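Local coordinates for protein putative adenosine kinase (Schistosoma mansoni, PDB 3VAS) that probably phosphorylates adenosine to AMP as an adenosine kinase of the pfkB (ribokinase) family, caught here with adenosine bound, at residues 43-46 with 47-51; 69-73 with 74-78; 83-86 with 87-91; 118-122 with 123-127. All blocks are in the same frame, centred on the assembly; numbering follows the deposited sequence.

In the fold
The four contacts follow one another along the chain, and only contact 3 touches adenosine, through A83 and N86. Contacts 1 and 2 lie on the periphery, each centred about 25 Å from the centre of the chain. They meet at E69, whose OE2 lies 2.9 Å from K48 NZ. Contacts 3 and 4 form the second pair, their centres about 11 Å apart: K89 NZ of helix 83-95 sits 3.0 Å from D119 OD2 of helix 111-122, and L125 packs against L85 and V88. Strand 77-81 leads directly from contact 2 into the helix of contact 3, yet the nearest atoms of these two contacts remain about 10 Å apart.

Contact 1. Residues 43-46 with 47-51; sequences DFMY and RKYNL
K48 lies alongside F44, one helical turn further on, and both side chains point the same way. K48 CB sits 3.3 Å from F44 O, the oxygen that also takes the hydrogen bond from K48 N, nearly straight at 172°. With CG anti to the backbone N (chi1 179°) and the later torsions all extended, the chain leaves the helix as a straight rod. CG rests over one face of the neighbouring Y49 ring, offset toward its rim. K48 CD comes up to the edge of the F44 ring, 4.1 Å from F44 CE1 and near the ring plane. NZ ends in a salt bridge to E69, whose carboxylate also takes a hydrogen bond with Y49 OH, so helix 44-48 is tied to helix 65-70 by two polar links.

The short helix closes with a Schellman motif in which N50, at positive phi, is the C-prime residue. L51 N returns to Y46 O at 2.8 Å, while N50 N bonds to R47 O at 3.1 Å.

M45 and Y49 run side by side, pointing the same way. The bend at chi2 (-77°) sets M45 SD at the edge of the Y49 ring, 5.4 Å from its centroid, in a Met-aromatic contact. A second bend, at chi3, turns M45 CE onto Y49 CE1 at 3.7 Å. R47 folds back along the outside, and one face of its guanidinium lies on F44 CA, with R47 CZ 3.9 Å away. Inward, Y46 and L51 cross at about a right angle, and both also pack on S151 of strand 150-157.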
loop_
_atom_site.group_PDB
_atom_site.type_symbol
_atom_site.label_atom_id
_atom_site.label_comp_id
_atom_site.label_asym_id
_atom_site.label_seq_id
_atom_site.Cartn_x
_atom_site.Cartn_y
_atom_site.Cartn_z
ATOM N N ASP A 43 -20.707 16.899 6.863
ATOM C CA ASP A 43 -21.029 15.784 7.746
ATOM C C ASP A 43 -22.100 14.851 7.186
ATOM O O ASP A 43 -22.106 13.658 7.498
ATOM C CB ASP A 43 -21.441 16.300 9.126
ATOM C CG ASP A 43 -20.413 17.245 9.723
ATOM O OD1 ASP A 43 -19.359 16.760 10.188
ATOM O OD2 ASP A 43 -20.658 18.471 9.726
ATOM N N PHE A 44 -23.000 15.382 6.361
ATOM C CA PHE A 44 -24.075 14.555 5.807
ATOM C C PHE A 44 -23.541 13.464 4.885
ATOM O O PHE A 44 -24.140 12.397 4.771
ATOM C CB PHE A 44 -25.155 15.399 5.103
ATOM C CG PHE A 44 -24.729 15.990 3.774
ATOM C CD1 PHE A 44 -24.743 15.225 2.614
ATOM C CD2 PHE A 44 -24.361 17.326 3.680
ATOM C CE1 PHE A 44 -24.365 15.771 1.395
ATOM C CE2 PHE A 44 -23.987 17.879 2.462
ATOM C CZ PHE A 44 -23.987 17.099 1.319
ATOM N N MET A 45 -22.408 13.745 4.243
ATOM C CA MET A 45 -21.815 12.842 3.259
ATOM C C MET A 45 -21.542 11.453 3.824
ATOM O O MET A 45 -21.724 10.449 3.133
ATOM C CB MET A 45 -20.515 13.432 2.703
ATOM C CG MET A 45 -20.698 14.710 1.905
ATOM S SD MET A 45 -21.338 14.397 0.252
ATOM C CE MET A 45 -20.015 13.414 -0.431
ATOM N N TYR A 46 -21.110 11.400 5.079
ATOM C CA TYR A 46 -20.759 10.130 5.713
ATOM C C TYR A 46 -21.997 9.293 6.014
ATOM O O TYR A 46 -21.959 8.068 5.916
ATOM C CB TYR A 46 -19.914 10.367 6.972
ATOM C CG TYR A 46 -18.661 11.151 6.670
ATOM C CD1 TYR A 46 -17.486 10.507 6.294
ATOM C CD2 TYR A 46 -18.661 12.542 6.718
ATOM C CE1 TYR A 46 -16.340 11.227 5.993
ATOM C CE2 TYR A 46 -17.518 13.269 6.420
ATOM C CZ TYR A 46 -16.365 12.605 6.059
ATOM O OH TYR A 46 -15.233 13.326 5.758
ATOM N N ARG A 47 -23.095 9.958 6.367
ATOM C CA ARG A 47 -24.366 9.269 6.585
ATOM C C ARG A 47 -24.983 8.866 5.246
ATOM O O ARG A 47 -25.413 7.726 5.061
ATOM C CB ARG A 47 -25.343 10.152 7.372
ATOM C CG ARG A 47 -24.742 10.817 8.609
ATOM C CD ARG A 47 -25.816 11.434 9.506
ATOM N NE ARG A 47 -26.721 12.323 8.777
ATOM C CZ ARG A 47 -26.574 13.643 8.685
ATOM N NH1 ARG A 47 -25.552 14.248 9.279
ATOM N NH2 ARG A 47 -27.456 14.360 7.997
ATOM N N LYS A 48 -25.009 9.816 4.317
ATOM C CA LYS A 48 -25.559 9.607 2.982
ATOM C C LYS A 48 -24.964 8.385 2.279
ATOM O O LYS A 48 -25.689 7.599 1.667
ATOM C CB LYS A 48 -25.349 10.865 2.137
ATOM C CG LYS A 48 -25.858 10.776 0.705
ATOM C CD LYS A 48 -25.798 12.147 0.042
ATOM C CE LYS A 48 -26.254 12.099 -1.401
ATOM N NZ LYS A 48 -26.284 13.461 -1.993
ATOM N N TYR A 49 -23.649 8.218 2.379
ATOM C CA TYR A 49 -22.977 7.112 1.698
ATOM C C TYR A 49 -22.569 5.979 2.635
ATOM O O TYR A 49 -21.840 5.071 2.229
ATOM C CB TYR A 49 -21.762 7.617 0.914
ATOM C CG TYR A 49 -22.137 8.530 -0.225
ATOM C CD1 TYR A 49 -22.055 9.912 -0.096
ATOM C CD2 TYR A 49 -22.600 8.010 -1.423
ATOM C CE1 TYR A 49 -22.410 10.742 -1.136
ATOM C CE2 TYR A 49 -22.955 8.830 -2.464
ATOM C CZ TYR A 49 -22.860 10.191 -2.319
ATOM O OH TYR A 49 -23.221 10.996 -3.367
ATOM N N ASN A 50 -23.047 6.039 3.878
ATOM C CA ASN A 50 -22.729 5.036 4.894
ATOM C C ASN A 50 -21.226 4.774 5.023
ATOM O O ASN A 50 -20.784 3.627 4.984
ATOM C CB ASN A 50 -23.474 3.729 4.611
ATOM C CG ASN A 50 -23.597 2.851 5.844
ATOM O OD1 ASN A 50 -23.506 3.332 6.975
ATOM N ND2 ASN A 50 -23.805 1.557 5.631
ATOM N N LEU A 51 -20.451 5.843 5.170
ATOM C CA LEU A 51 -18.995 5.737 5.234
ATOM C C LEU A 51 -18.496 5.727 6.675
ATOM O O LEU A 51 -19.120 6.311 7.562
ATOM C CB LEU A 51 -18.343 6.883 4.462
ATOM C CG LEU A 51 -18.790 7.013 3.003
ATOM C CD1 LEU A 51 -18.085 8.172 2.326
ATOM C CD2 LEU A 51 -18.543 5.714 2.248
#

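Contact 2. Residues 69-73 with 74-78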
loop_
_atom_site.group_PDB
_atom_site.type_symbol
_atom_site.label_atom_id
_atom_site.label_comp_id
_atom_site.label_asym_id
_atom_site.label_seq_id
_atom_site.Cartn_x
_atom_site.Cartn_y
_atom_site.Cartn_z
ATOM N N GLU A 69 -20.762 14.758 -7.014
ATOM C CA GLU A 69 -21.112 15.571 -5.857
ATOM C C GLU A 69 -19.928 16.366 -5.300
ATOM O O GLU A 69 -20.039 17.573 -5.082
ATOM C CB GLU A 69 -21.748 14.715 -4.759
ATOM C CG GLU A 69 -22.335 15.532 -3.621
ATOM C CD GLU A 69 -23.310 14.743 -2.763
ATOM O OE1 GLU A 69 -23.281 13.494 -2.811
ATOM O OE2 GLU A 69 -24.110 15.375 -2.042
ATOM N N ILE A 70 -18.800 15.701 -5.070
ATOM C CA ILE A 70 -17.631 16.393 -4.525
ATOM C C ILE A 70 -17.006 17.336 -5.551
ATOM O O ILE A 70 -16.235 18.225 -5.199
ATOM C CB ILE A 70 -16.553 15.419 -4.017
ATOM C CG1 ILE A 70 -15.946 14.640 -5.183
ATOM C CG2 ILE A 70 -17.125 14.487 -2.962
ATOM C CD1 ILE A 70 -14.862 13.679 -4.763
ATOM N N GLN A 71 -17.351 17.145 -6.819
ATOM C CA GLN A 71 -16.829 17.988 -7.888
ATOM C C GLN A 71 -17.488 19.366 -7.864
ATOM O O GLN A 71 -17.077 20.281 -8.581
ATOM C CB GLN A 71 -17.032 17.313 -9.248
ATOM C CG GLN A 71 -16.003 17.703 -10.294
ATOM C CD GLN A 71 -14.580 17.386 -9.861
ATOM O OE1 GLN A 71 -13.684 18.223 -9.982
ATOM N NE2 GLN A 71 -14.364 16.172 -9.359
ATOM N N LYS A 72 -18.511 19.509 -7.029
ATOM C CA LYS A 72 -19.194 20.784 -6.861
ATOM C C LYS A 72 -18.565 21.562 -5.712
ATOM O O LYS A 72 -18.878 22.730 -5.485
ATOM C CB LYS A 72 -20.684 20.554 -6.605
ATOM C CG LYS A 72 -21.392 19.888 -7.768
ATOM C CD LYS A 72 -22.803 19.472 -7.410
ATOM C CE LYS A 72 -23.534 18.965 -8.641
ATOM N NZ LYS A 72 -23.655 20.031 -9.677
ATOM N N LYS A 73 -17.671 20.898 -4.992
ATOM C CA LYS A 73 -16.976 21.514 -3.874
ATOM C C LYS A 73 -15.764 22.286 -4.377
ATOM O O LYS A 73 -15.105 21.869 -5.329
ATOM C CB LYS A 73 -16.531 20.438 -2.882
ATOM C CG LYS A 73 -16.719 20.818 -1.430
ATOM C CD LYS A 73 -18.193 20.955 -1.093
ATOM C CE LYS A 73 -18.391 21.388 0.352
ATOM N NZ LYS A 73 -19.833 21.561 0.686
ATOM N N LYS A 74 -15.479 23.418 -3.742
ATOM C CA LYS A 74 -14.258 24.160 -4.026
ATOM C C LYS A 74 -13.099 23.529 -3.263
ATOM O O LYS A 74 -13.298 22.565 -2.522
ATOM C CB LYS A 74 -14.417 25.627 -3.626
ATOM C CG LYS A 74 -15.481 26.372 -4.412
ATOM C CD LYS A 74 -15.617 27.812 -3.940
ATOM C CE LYS A 74 -16.599 28.589 -4.811
ATOM N NZ LYS A 74 -17.933 27.925 -4.893
ATOM N N LYS A 75 -11.896 24.064 -3.455
ATOM C CA LYS A 75 -10.718 23.637 -2.701
ATOM C C LYS A 75 -10.348 22.165 -2.906
ATOM O O LYS A 75 -9.744 21.544 -2.027
ATOM C CB LYS A 75 -10.907 23.912 -1.203
ATOM C CG LYS A 75 -10.790 25.371 -0.795
ATOM C CD LYS A 75 -9.338 25.770 -0.596
ATOM C CE LYS A 75 -9.229 27.089 0.153
ATOM N NZ LYS A 75 -9.903 28.204 -0.572
ATOM N N LEU A 76 -10.707 21.605 -4.056
ATOM C CA LEU A 76 -10.354 20.223 -4.353
ATOM C C LEU A 76 -8.849 20.075 -4.557
ATOM O O LEU A 76 -8.225 20.881 -5.243
ATOM C CB LEU A 76 -11.101 19.722 -5.591
ATOM C CG LEU A 76 -12.590 19.411 -5.443
ATOM C CD1 LEU A 76 -13.193 19.042 -6.789
ATOM C CD2 LEU A 76 -12.804 18.292 -4.443
ATOM N N ASN A 77 -8.271 19.042 -3.955
ATOM C CA ASN A 77 -6.863 18.731 -4.158
ATOM C C ASN A 77 -6.709 17.442 -4.959
ATOM O O ASN A 77 -7.113 16.373 -4.516
ATOM C CB ASN A 77 -6.131 18.624 -2.814
ATOM C CG ASN A 77 -4.638 18.358 -2.972
ATOM O OD1 ASN A 77 -4.069 18.534 -4.052
ATOM N ND2 ASN A 77 -3.997 17.941 -1.886
ATOM N N TYR A 78 -6.133 17.560 -6.150
ATOM C CA TYR A 78 -5.891 16.410 -7.006
ATOM C C TYR A 78 -4.443 15.990 -6.850
ATOM O O TYR A 78 -3.539 16.811 -7.001
ATOM C CB TYR A 78 -6.155 16.767 -8.471
ATOM C CG TYR A 78 -7.564 17.235 -8.763
ATOM C CD1 TYR A 78 -8.590 16.324 -8.959
ATOM C CD2 TYR A 78 -7.860 18.588 -8.860
ATOM C CE1 TYR A 78 -9.882 16.747 -9.238
ATOM C CE2 TYR A 78 -9.147 19.023 -9.132
ATOM C CZ TYR A 78 -10.154 18.096 -9.323
ATOM O OH TYR A 78 -11.435 18.517 -9.596
#
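L76 and Q71 are brought together by their torsions: L76 CG stands beside its own backbone N (chi1 -74°), with CD1 continuing in an extended line, while Q71 is bent at chi2 (58°), which turns its amide back toward the leucine. The two side chains cross at about a right angle, and Q71 OE1 comes to 3.3 Å from L76 CD1. The leucine fork also straddles the I70 carbonyl, with L76 CD1 3.5 Å from I70 O and CD2 at the same distance from that oxygen. A second backbone carbonyl borders the leucine at its branch point, where K73 O lies 3.5 Å from L76 CG.

This is the exit from helix 65-70. A type I beta turn from I70 to K73 reverses the chain, closed by K73 N on I70 O at 3.0 Å; one residue back and overlapping it, K72 N bonds to E69 O at 3.1 Å. K75 then takes a positive phi, and the chain enters strand 77-81, which runs antiparallel to strand 27-40 and pairs with it through the backbones of N77 and I38.

V39 of strand 27-40 lies against I70, K73 and L76, so the helix exit and the approach to strand 77-81 both pack on that strand. The K73 chain bends at chi2 and carries NZ into a salt bridge with D42. Further out, the Q71 amide is modelled against the edge of the Y78 ring, but Q71 OE1 and Y78 OH are too close there to be trusted, and the whole arrangement of the two groups remains doubtful.

Contact 3. Residues 83-86 with 87-91. With ADN (adenosine), chain C.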
loop_
_atom_site.group_PDB
_atom_site.type_symbol
_atom_site.label_atom_id
_atom_site.label_comp_id
_atom_site.label_asym_id
_atom_site.label_seq_id
_atom_site.Cartn_x
_atom_site.Cartn_y
_atom_site.Cartn_z
ATOM N N ALA A 83 -1.989 2.755 -3.373
ATOM C CA ALA A 83 -1.226 2.308 -2.214
ATOM C C ALA A 83 0.166 1.778 -2.566
ATOM O O ALA A 83 1.158 2.199 -1.975
ATOM C CB ALA A 83 -2.013 1.266 -1.423
ATOM N N THR A 84 0.231 0.861 -3.525
ATOM C CA THR A 84 1.502 0.269 -3.920
ATOM C C THR A 84 2.412 1.323 -4.538
ATOM O O THR A 84 3.606 1.372 -4.246
ATOM C CB THR A 84 1.313 -0.888 -4.925
ATOM O OG1 THR A 84 0.479 -1.903 -4.351
ATOM C CG2 THR A 84 2.666 -1.497 -5.308
ATOM N N LEU A 85 1.833 2.169 -5.384
ATOM C CA LEU A 85 2.593 3.211 -6.054
ATOM C C LEU A 85 3.164 4.220 -5.052
ATOM O O LEU A 85 4.320 4.622 -5.175
ATOM C CB LEU A 85 1.751 3.904 -7.139
ATOM C CG LEU A 85 2.432 5.068 -7.868
ATOM C CD1 LEU A 85 3.775 4.641 -8.473
ATOM C CD2 LEU A 85 1.521 5.672 -8.943
ATOM N N ASN A 86 2.358 4.612 -4.063
ATOM C CA ASN A 86 2.823 5.496 -2.994
ATOM C C ASN A 86 4.090 4.947 -2.326
ATOM O O ASN A 86 5.092 5.651 -2.184
ATOM C CB ASN A 86 1.743 5.692 -1.920
ATOM C CG ASN A 86 0.599 6.595 -2.367
ATOM O OD1 ASN A 86 0.683 7.288 -3.383
ATOM N ND2 ASN A 86 -0.474 6.605 -1.580
ATOM N N THR A 87 4.032 3.677 -1.936
ATOM C CA THR A 87 5.133 3.021 -1.242
ATOM C C THR A 87 6.383 2.907 -2.110
ATOM O O THR A 87 7.482 3.271 -1.688
ATOM C CB THR A 87 4.707 1.619 -0.752
ATOM O OG1 THR A 87 3.711 1.759 0.268
ATOM C CG2 THR A 87 5.891 0.851 -0.185
ATOM N N VAL A 88 6.211 2.413 -3.331
ATOM C CA VAL A 88 7.344 2.184 -4.219
ATOM C C VAL A 88 8.035 3.479 -4.646
ATOM O O VAL A 88 9.261 3.549 -4.692
ATOM C CB VAL A 88 6.922 1.354 -5.442
ATOM C CG1 VAL A 88 8.020 1.345 -6.505
ATOM C CG2 VAL A 88 6.571 -0.054 -5.004
ATOM N N LYS A 89 7.260 4.516 -4.938
ATOM C CA LYS A 89 7.877 5.765 -5.360
ATOM C C LYS A 89 8.565 6.477 -4.195
ATOM O O LYS A 89 9.536 7.203 -4.394
ATOM C CB LYS A 89 6.885 6.677 -6.091
ATOM C CG LYS A 89 5.833 7.348 -5.228
ATOM C CD LYS A 89 4.835 8.096 -6.120
ATOM C CE LYS A 89 3.938 9.020 -5.309
ATOM N NZ LYS A 89 2.979 9.762 -6.177
ATOM N N MET A 90 8.085 6.258 -2.974
ATOM C CA MET A 90 8.772 6.835 -1.822
ATOM C C MET A 90 10.053 6.064 -1.503
ATOM O O MET A 90 11.046 6.662 -1.090
ATOM C CB MET A 90 7.873 6.937 -0.588
ATOM C CG MET A 90 8.543 7.682 0.569
ATOM S SD MET A 90 7.435 8.026 1.951
ATOM C CE MET A 90 8.441 9.127 2.950
ATOM N N ILE A 91 10.040 4.746 -1.698
ATOM C CA ILE A 91 11.274 3.966 -1.580
ATOM C C ILE A 91 12.315 4.553 -2.532
ATOM O O ILE A 91 13.473 4.750 -2.168
ATOM C CB ILE A 91 11.063 2.485 -1.935
ATOM C CG1 ILE A 91 10.141 1.808 -0.922
ATOM C CG2 ILE A 91 12.403 1.749 -1.996
ATOM C CD1 ILE A 91 9.855 0.354 -1.241
HETATM O "O5'" ADN C . -3.226 4.616 1.836
HETATM C "C5'" ADN C . -3.909 5.700 1.209
HETATM C "C4'" ADN C . -3.952 5.529 -0.290
HETATM O "O4'" ADN C . -4.709 4.354 -0.621
HETATM C "C3'" ADN C . -4.592 6.671 -1.087
HETATM O "O3'" ADN C . -3.577 7.399 -1.779
HETATM C "C2'" ADN C . -5.498 5.956 -2.116
HETATM O "O2'" ADN C . -5.319 6.378 -3.450
HETATM C "C1'" ADN C . -5.121 4.483 -1.949
HETATM N N9 ADN C . -6.209 3.543 -2.218
HETATM C C8 ADN C . -7.457 3.632 -1.800
HETATM N N7 ADN C . -8.189 2.477 -2.347
HETATM C C5 ADN C . -7.276 1.704 -3.125
HETATM C C6 ADN C . -7.434 0.530 -3.857
HETATM N N6 ADN C . -8.719 -0.113 -3.913
HETATM N N1 ADN C . -6.350 -0.008 -4.538
HETATM C C2 ADN C . -5.122 0.602 -4.488
HETATM N N3 ADN C . -4.964 1.755 -3.765
HETATM C C4 ADN C . -6.078 2.303 -3.080
HETATM O O HOH W 1 1.127 7.476 -6.075
#
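The first turns of helix 83-95, where A83 O receives T87 N and N86 lies beside K89, form one wall of the adenosine pocket. A83 N points at the purine and hydrogen-bonds to N3 of adenosine at 3.2 Å, almost straight at 169°. N86 ND2 reaches the ribose, donating to O3' of adenosine at 3.2 Å, and the same amide nitrogen bonds to D320 OD2. N32, D36, G82 and D320 also hydrogen-bond the nucleoside.

The other end of the N86 amide faces K89. A water donates to N86 OD1 at 2.7 Å and accepts from K89 NZ at 2.9 Å, bridging the two groups. K89 CG takes the position between backbone N and carbonyl carbon (chi1 73°), pressing it against L85 O at 3.1 Å before the chain extends toward the water and D119. T84 and V88 lie side by side, their CG2 methyls 4.2 Å apart.

The helix is buried between its neighbours: T84, L85, V88 and I91 touch strand 101-107, T84 and T87 meet Y183 of strand 181-185, and M90 and I91 pack on helix 318-330.

Contact 4. Residues 118-122 with 123-127; sequences NDCSA and LDLVT
C120 meets T127 and L125 through its side chain as the chain doubles back from helix to strand. C120 CB touches T127 CG2 at 3.6 Å, and C120 SG comes to 4.0 Å from L125 CD2. T127 OG1 sits between its backbone N and carbonyl carbon (chi1 61°), a rotation that turns the methyl to the cysteine and leaves the hydroxyl for a water. That water lies 2.6 Å from T127 OG1, reaches S121 OG as well, and donates to L125 O, joining the last helical turn to the start of the strand.

The backbone holds these groups in place. C120 O accepts from two donors that come from opposite faces of its carbonyl plane, L123 N at 3.0 Å and L125 N at 3.1 Å. D124 N bonds to S121 O at 3.1 Å, from well above the carbonyl plane (70° out of it). Beside them the L123 side chain folds back over the helix end, its CG 3.6 Å from D119 O.

Beyond this shell, L125 also touches L85, V88 and K89 of helix 83-95 and C101 and Y103 of strand 101-107, so the leucine that C120 meets is held between that helix and that strand. V126 makes backbone hydrogen bonds with C101 and Y103, and D124 with F99. D124, the first residue to leave helical geometry, has positive phi, and with the bonds from L125 N to C120 O and from D124 N to S121 O this is a Schellman motif. It turns the chain from helix 111-122 into strand 126-131, completing a beta-alpha-beta unit begun by strand 101-107, as in the ribokinase-like fold.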
loop_
_atom_site.group_PDB
_atom_site.type_symbol
_atom_site.label_atom_id
_atom_site.label_comp_id
_atom_site.label_asym_id
_atom_site.label_seq_id
_atom_site.Cartn_x
_atom_site.Cartn_y
_atom_site.Cartn_z
ATOM N N ASN A 118 3.703 10.996 -15.610
ATOM C CA ASN A 118 4.711 12.056 -15.530
ATOM C C ASN A 118 5.247 12.242 -14.114
ATOM O O ASN A 118 6.405 12.605 -13.922
ATOM C CB ASN A 118 4.163 13.387 -16.052
ATOM C CG ASN A 118 3.891 13.365 -17.546
ATOM O OD1 ASN A 118 4.403 12.513 -18.276
ATOM N ND2 ASN A 118 3.088 14.312 -18.008
ATOM N N ASP A 119 4.390 11.997 -13.128
ATOM C CA ASP A 119 4.766 12.109 -11.725
ATOM C C ASP A 119 5.824 11.059 -11.392
ATOM O O ASP A 119 6.789 11.341 -10.683
ATOM C CB ASP A 119 3.527 11.932 -10.842
ATOM C CG ASP A 119 3.776 12.307 -9.398
ATOM O OD1 ASP A 119 4.033 13.501 -9.132
ATOM O OD2 ASP A 119 3.695 11.413 -8.527
ATOM N N CYS A 120 5.644 9.853 -11.922
ATOM C CA CYS A 120 6.606 8.770 -11.731
ATOM C C CYS A 120 7.961 9.075 -12.365
ATOM O O CYS A 120 9.015 8.855 -11.751
ATOM C CB CYS A 120 6.058 7.468 -12.310
ATOM S SG CYS A 120 4.637 6.828 -11.419
ATOM N N SER A 121 7.931 9.568 -13.598
ATOM C CA SER A 121 9.156 9.910 -14.310
ATOM C C SER A 121 9.929 11.019 -13.603
ATOM O O SER A 121 11.158 11.019 -13.594
ATOM C CB SER A 121 8.843 10.315 -15.750
ATOM O OG SER A 121 8.306 9.215 -16.459
ATOM N N ALA A 122 9.201 11.960 -13.012
ATOM C CA ALA A 122 9.820 13.048 -12.268
ATOM C C ALA A 122 10.598 12.515 -11.066
ATOM O O ALA A 122 11.549 13.144 -10.608
ATOM C CB ALA A 122 8.767 14.042 -11.814
ATOM N N LEU A 123 10.190 11.350 -10.570
ATOM C CA LEU A 123 10.816 10.746 -9.397
ATOM C C LEU A 123 11.909 9.724 -9.744
ATOM O O LEU A 123 12.478 9.095 -8.848
ATOM C CB LEU A 123 9.744 10.093 -8.515
ATOM C CG LEU A 123 8.849 11.055 -7.729
ATOM C CD1 LEU A 123 7.675 10.325 -7.113
ATOM C CD2 LEU A 123 9.665 11.757 -6.649
ATOM N N ASP A 124 12.196 9.575 -11.037
ATOM C CA ASP A 124 13.133 8.557 -11.537
ATOM C C ASP A 124 12.667 7.127 -11.261
ATOM O O ASP A 124 13.478 6.213 -11.125
ATOM C CB ASP A 124 14.547 8.765 -10.990
ATOM C CG ASP A 124 15.157 10.071 -11.445
ATOM O OD1 ASP A 124 14.795 10.545 -12.541
ATOM O OD2 ASP A 124 15.997 10.619 -10.702
ATOM N N LEU A 125 11.356 6.947 -11.178
ATOM C CA LEU A 125 10.767 5.623 -11.044
ATOM C C LEU A 125 10.509 5.026 -12.430
ATOM O O LEU A 125 9.737 5.576 -13.214
ATOM C CB LEU A 125 9.466 5.724 -10.241
ATOM C CG LEU A 125 8.597 4.482 -10.060
ATOM C CD1 LEU A 125 9.360 3.409 -9.326
ATOM C CD2 LEU A 125 7.321 4.837 -9.310
ATOM N N VAL A 126 11.170 3.917 -12.744
ATOM C CA VAL A 126 10.930 3.233 -14.013
ATOM C C VAL A 126 9.537 2.600 -14.014
ATOM O O VAL A 126 9.181 1.867 -13.095
ATOM C CB VAL A 126 11.991 2.142 -14.298
ATOM C CG1 VAL A 126 11.553 1.256 -15.460
ATOM C CG2 VAL A 126 13.341 2.771 -14.594
ATOM N N THR A 127 8.746 2.899 -15.039
ATOM C CA THR A 127 7.401 2.346 -15.137
ATOM C C THR A 127 7.147 1.652 -16.469
ATOM O O THR A 127 7.766 1.970 -17.483
ATOM C CB THR A 127 6.319 3.427 -14.937
ATOM O OG1 THR A 127 6.441 4.431 -15.953
ATOM C CG2 THR A 127 6.448 4.072 -13.569
HETATM O O HOH W 2 7.619 6.725 -15.427
#